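Phytoene synthase (Enterococcus hirae, PDB 5IYS) probably condenses two prenyl diphosphates head to head, as squalene and phytoene synthases do, and binds magnesium and a farnesyl thiodiphosphate inhibitor. Local coordinates at residues Q121-K126 / L185-M190. Sequence-based numbering, arbitrary orientation.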
ATOM      1  N   GLN A 121      -7.743  17.388   5.933  1.00 32.39           N
ATOM      2  CA  GLN A 121      -7.730  16.486   7.079  1.00 30.50           C
ATOM      3  C   GLN A 121      -9.066  15.774   7.256  1.00 32.93           C
ATOM      4  O   GLN A 121     -10.108  16.428   7.321  1.00 31.79           O
ATOM      5  CB  GLN A 121      -7.437  17.276   8.362  1.00 30.88           C
ATOM      6  CG  GLN A 121      -7.296  16.388   9.590  1.00 28.26           C
ATOM      7  CD  GLN A 121      -7.110  17.167  10.867  1.00 35.81           C
ATOM      8  OE1 GLN A 121      -7.109  18.400  10.858  1.00 35.33           O
ATOM      9  NE2 GLN A 121      -7.009  16.452  11.985  1.00 22.92           N
ATOM     10  N   PRO A 122      -9.043  14.442   7.420  1.00 32.18           N
ATOM     11  CA  PRO A 122     -10.285  13.727   7.693  1.00 31.24           C
ATOM     12  C   PRO A 122     -10.947  14.268   8.948  1.00 33.42           C
ATOM     13  O   PRO A 122     -10.267  14.414   9.959  1.00 32.96           O
ATOM     14  CB  PRO A 122      -9.800  12.306   7.972  1.00 31.87           C
ATOM     15  CG  PRO A 122      -8.410  12.461   8.402  1.00 33.00           C
ATOM     16  CD  PRO A 122      -7.876  13.553   7.515  1.00 31.24           C
ATOM     17  N   GLU A 123     -12.269  14.413   8.945  1.00 34.52           N
ATOM     18  CA  GLU A 123     -12.960  14.826  10.158  1.00 34.52           C
ATOM     19  C   GLU A 123     -13.217  13.636  11.075  1.00 33.59           C
ATOM     20  O   GLU A 123     -13.022  13.718  12.295  1.00 33.11           O
ATOM     21  CB  GLU A 123     -14.249  15.600   9.828  1.00 37.41           C
ATOM     22  CG  GLU A 123     -14.159  16.377   8.509  1.00 43.58           C
ATOM     23  CD  GLU A 123     -14.657  17.813   8.587  1.00 55.71           C
ATOM     24  OE1 GLU A 123     -15.536  18.178   7.777  1.00 56.78           O
ATOM     25  OE2 GLU A 123     -14.138  18.597   9.415  1.00 59.93           O
ATOM     26  N   THR A 124     -13.525  12.484  10.486  1.00 31.96           N
ATOM     27  CA  THR A 124     -13.849  11.309  11.295  1.00 31.39           C
ATOM     28  C   THR A 124     -12.980  10.099  10.903  1.00 31.64           C
ATOM     29  O   THR A 124     -12.364  10.114   9.843  1.00 27.55           O
ATOM     30  CB  THR A 124     -15.326  10.938  11.109  1.00 33.37           C
ATOM     31  OG1 THR A 124     -15.543  10.633   9.731  1.00 31.44           O
ATOM     32  CG2 THR A 124     -16.237  12.124  11.467  1.00 33.72           C
ATOM     33  N   ARG A 125     -13.028   9.025  11.690  1.00 29.58           N
ATOM     34  CA  ARG A 125     -12.380   7.771  11.317  1.00 31.14           C
ATOM     35  C   ARG A 125     -13.077   7.120  10.134  1.00 30.86           C
ATOM     36  O   ARG A 125     -12.450   6.429   9.340  1.00 26.52           O
ATOM     37  CB  ARG A 125     -12.367   6.796  12.494  1.00 32.62           C
ATOM     38  CG  ARG A 125     -11.356   7.173  13.562  1.00 37.78           C
ATOM     39  CD  ARG A 125     -10.700   5.952  14.184  1.00 43.61           C
ATOM     40  NE  ARG A 125      -9.816   6.320  15.291  1.00 42.86           N
ATOM     41  CZ  ARG A 125      -9.338   5.471  16.197  1.00 43.04           C
ATOM     42  NH1 ARG A 125      -9.657   4.182  16.150  1.00 34.84           N
ATOM     43  NH2 ARG A 125      -8.559   5.924  17.175  1.00 41.30           N
ATOM     44  N   LYS A 126     -14.385   7.328  10.022  1.00 29.06           N
ATOM     45  CA  LYS A 126     -15.094   6.907   8.815  1.00 30.89           C
ATOM     46  C   LYS A 126     -14.512   7.561   7.570  1.00 30.25           C
ATOM     47  O   LYS A 126     -14.358   6.906   6.524  1.00 27.22           O
ATOM     48  CB  LYS A 126     -16.577   7.257   8.930  1.00 34.65           C
ATOM     49  CG  LYS A 126     -17.482   6.504   7.967  1.00 37.33           C
ATOM     50  CD  LYS A 126     -18.783   6.119   8.675  1.00 48.57           C
ATOM     51  CE  LYS A 126     -19.931   5.890   7.699  1.00 49.84           C
ATOM     52  NZ  LYS A 126     -21.269   6.006   8.356  1.00 56.05           N
ATOM     53  N   LEU A 185      -4.279  12.182  10.793  1.00 26.16           N
ATOM     54  CA  LEU A 185      -4.988  11.896  12.036  1.00 28.32           C
ATOM     55  C   LEU A 185      -6.317  12.665  12.042  1.00 27.72           C
ATOM     56  O   LEU A 185      -6.404  13.745  11.462  1.00 28.32           O
ATOM     57  CB  LEU A 185      -4.138  12.324  13.239  1.00 28.89           C
ATOM     58  CG  LEU A 185      -2.730  11.731  13.303  1.00 29.04           C
ATOM     59  CD1 LEU A 185      -1.974  12.332  14.495  1.00 28.11           C
ATOM     60  CD2 LEU A 185      -2.770  10.204  13.392  1.00 25.84           C
ATOM     61  N   THR A 186      -7.366  12.058  12.586  1.00 26.68           N
ATOM     62  CA  THR A 186      -8.688  12.630  12.439  1.00 26.86           C
ATOM     63  C   THR A 186      -8.920  13.773  13.422  1.00 29.90           C
ATOM     64  O   THR A 186      -8.337  13.823  14.512  1.00 27.93           O
ATOM     65  CB  THR A 186      -9.817  11.588  12.516  1.00 28.13           C
ATOM     66  OG1 THR A 186      -9.989  11.136  13.865  1.00 31.21           O
ATOM     67  CG2 THR A 186      -9.509  10.399  11.605  1.00 26.87           C
ATOM     68  N   LYS A 187      -9.691  14.756  12.977  1.00 31.23           N
ATOM     69  CA  LYS A 187     -10.148  15.791  13.899  1.00 33.62           C
ATOM     70  C   LYS A 187     -10.801  15.230  15.157  1.00 34.97           C
ATOM     71  O   LYS A 187     -10.493  15.639  16.278  1.00 37.36           O
ATOM     72  CB  LYS A 187     -11.058  16.767  13.173  1.00 31.02           C
ATOM     73  CG  LYS A 187     -10.294  17.646  12.218  1.00 32.64           C
ATOM     74  CD  LYS A 187     -11.189  18.756  11.684  1.00 39.77           C
ATOM     75  CE  LYS A 187     -10.508  19.525  10.554  1.00 41.68           C
ATOM     76  NZ  LYS A 187     -11.542  20.146   9.677  1.00 48.54           N
ATOM     77  N   GLU A 188     -11.610  14.197  14.981  1.00 36.33           N
ATOM     78  CA  GLU A 188     -12.286  13.583  16.103  1.00 36.08           C
ATOM     79  C   GLU A 188     -11.347  12.903  17.091  1.00 37.82           C
ATOM     80  O   GLU A 188     -11.471  13.097  18.306  1.00 35.03           O
ATOM     81  CB  GLU A 188     -13.398  12.678  15.586  1.00 40.50           C
ATOM     82  CG  GLU A 188     -13.526  11.325  16.242  1.00 45.77           C
ATOM     83  CD  GLU A 188     -14.588  10.495  15.543  1.00 52.53           C
ATOM     84  OE1 GLU A 188     -14.222   9.577  14.771  1.00 51.50           O
ATOM     85  OE2 GLU A 188     -15.778  10.859  15.676  1.00 50.01           O
ATOM     86  N   ASP A 189     -10.323  12.224  16.574  1.00 34.24           N
ATOM     87  CA  ASP A 189      -9.289  11.652  17.425  1.00 33.79           C
ATOM     88  C   ASP A 189      -8.466  12.699  18.169  1.00 32.44           C
ATOM     89  O   ASP A 189      -8.211  12.554  19.361  1.00 30.71           O
ATOM     90  CB  ASP A 189      -8.396  10.701  16.624  1.00 31.47           C
ATOM     91  CG  ASP A 189      -9.056   9.350  16.406  1.00 39.43           C
ATOM     92  OD1 ASP A 189      -9.649   8.850  17.388  1.00 37.35           O
ATOM     93  OD2 ASP A 189      -8.953   8.779  15.289  1.00 40.02           O
ATOM     94  N   MET A 190      -8.031  13.735  17.461  1.00 32.80           N
ATOM     95  CA  MET A 190      -7.274  14.816  18.083  1.00 36.23           C
ATOM     96  C   MET A 190      -8.033  15.437  19.256  1.00 38.32           C
ATOM     97  O   MET A 190      -7.457  15.644  20.326  1.00 38.09           O
ATOM     98  CB  MET A 190      -7.007  15.903  17.055  1.00 37.17           C
ATOM     99  CG  MET A 190      -6.585  15.354  15.717  1.00 40.30           C
ATOM    100  SD  MET A 190      -5.025  16.110  15.251  1.00 51.89           S
ATOM    101  CE  MET A 190      -3.987  15.192  16.384  1.00 23.60           C
TER
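R125 reaches across to D189 and pairs with its carboxylate. R125 CB lies near E188 OE1, which also takes a weak, long bond from R125 N. CG comes next and already touches D189 OD2, with CD close behind. The chain bends at chi2 (-143°), which carries the guanidinium over to the carboxylate. R125 NE donates to the syn lone pair of D189 OD2 at 2.6 Å, nearly straight and almost in the guanidinium plane. NH2 makes a weak bond to D189 OD1 and a second bond to S215 of helix 207-227. The two flat groups are turned 54° apart, so the salt bridge is not a coplanar bidentate pair.

T186 is the N-cap of helix 187-193. T186 OG1 accepts from D189 N at 2.9 Å. The methyl T186 CG2 rests 3.4 Å from T124 O and packs near the P122 ring.

K187 N donates to P122 O (3.1 Å) and E188 N to E123 O (3.1 Å). The Q121 side chain, fully extended, sends Q121 NE2 to L185 O at 2.8 Å, and its amide carbon lies against K187 CG. At the exposed edge K187 NZ meets E123 OE2 at 3.0 Å, from above the carboxylate plane.

The contact joins the loop leading into helix 125-143 to the start of helix 187-193 in the all-helical squalene/phytoene synthase fold. The L185 side chain is about 11 Å from a bound magnesium ion. Loop carbonyls and a threonine satisfy first-turn amides of the helix. The buried D189 carboxylate probably stays ionised beside R125.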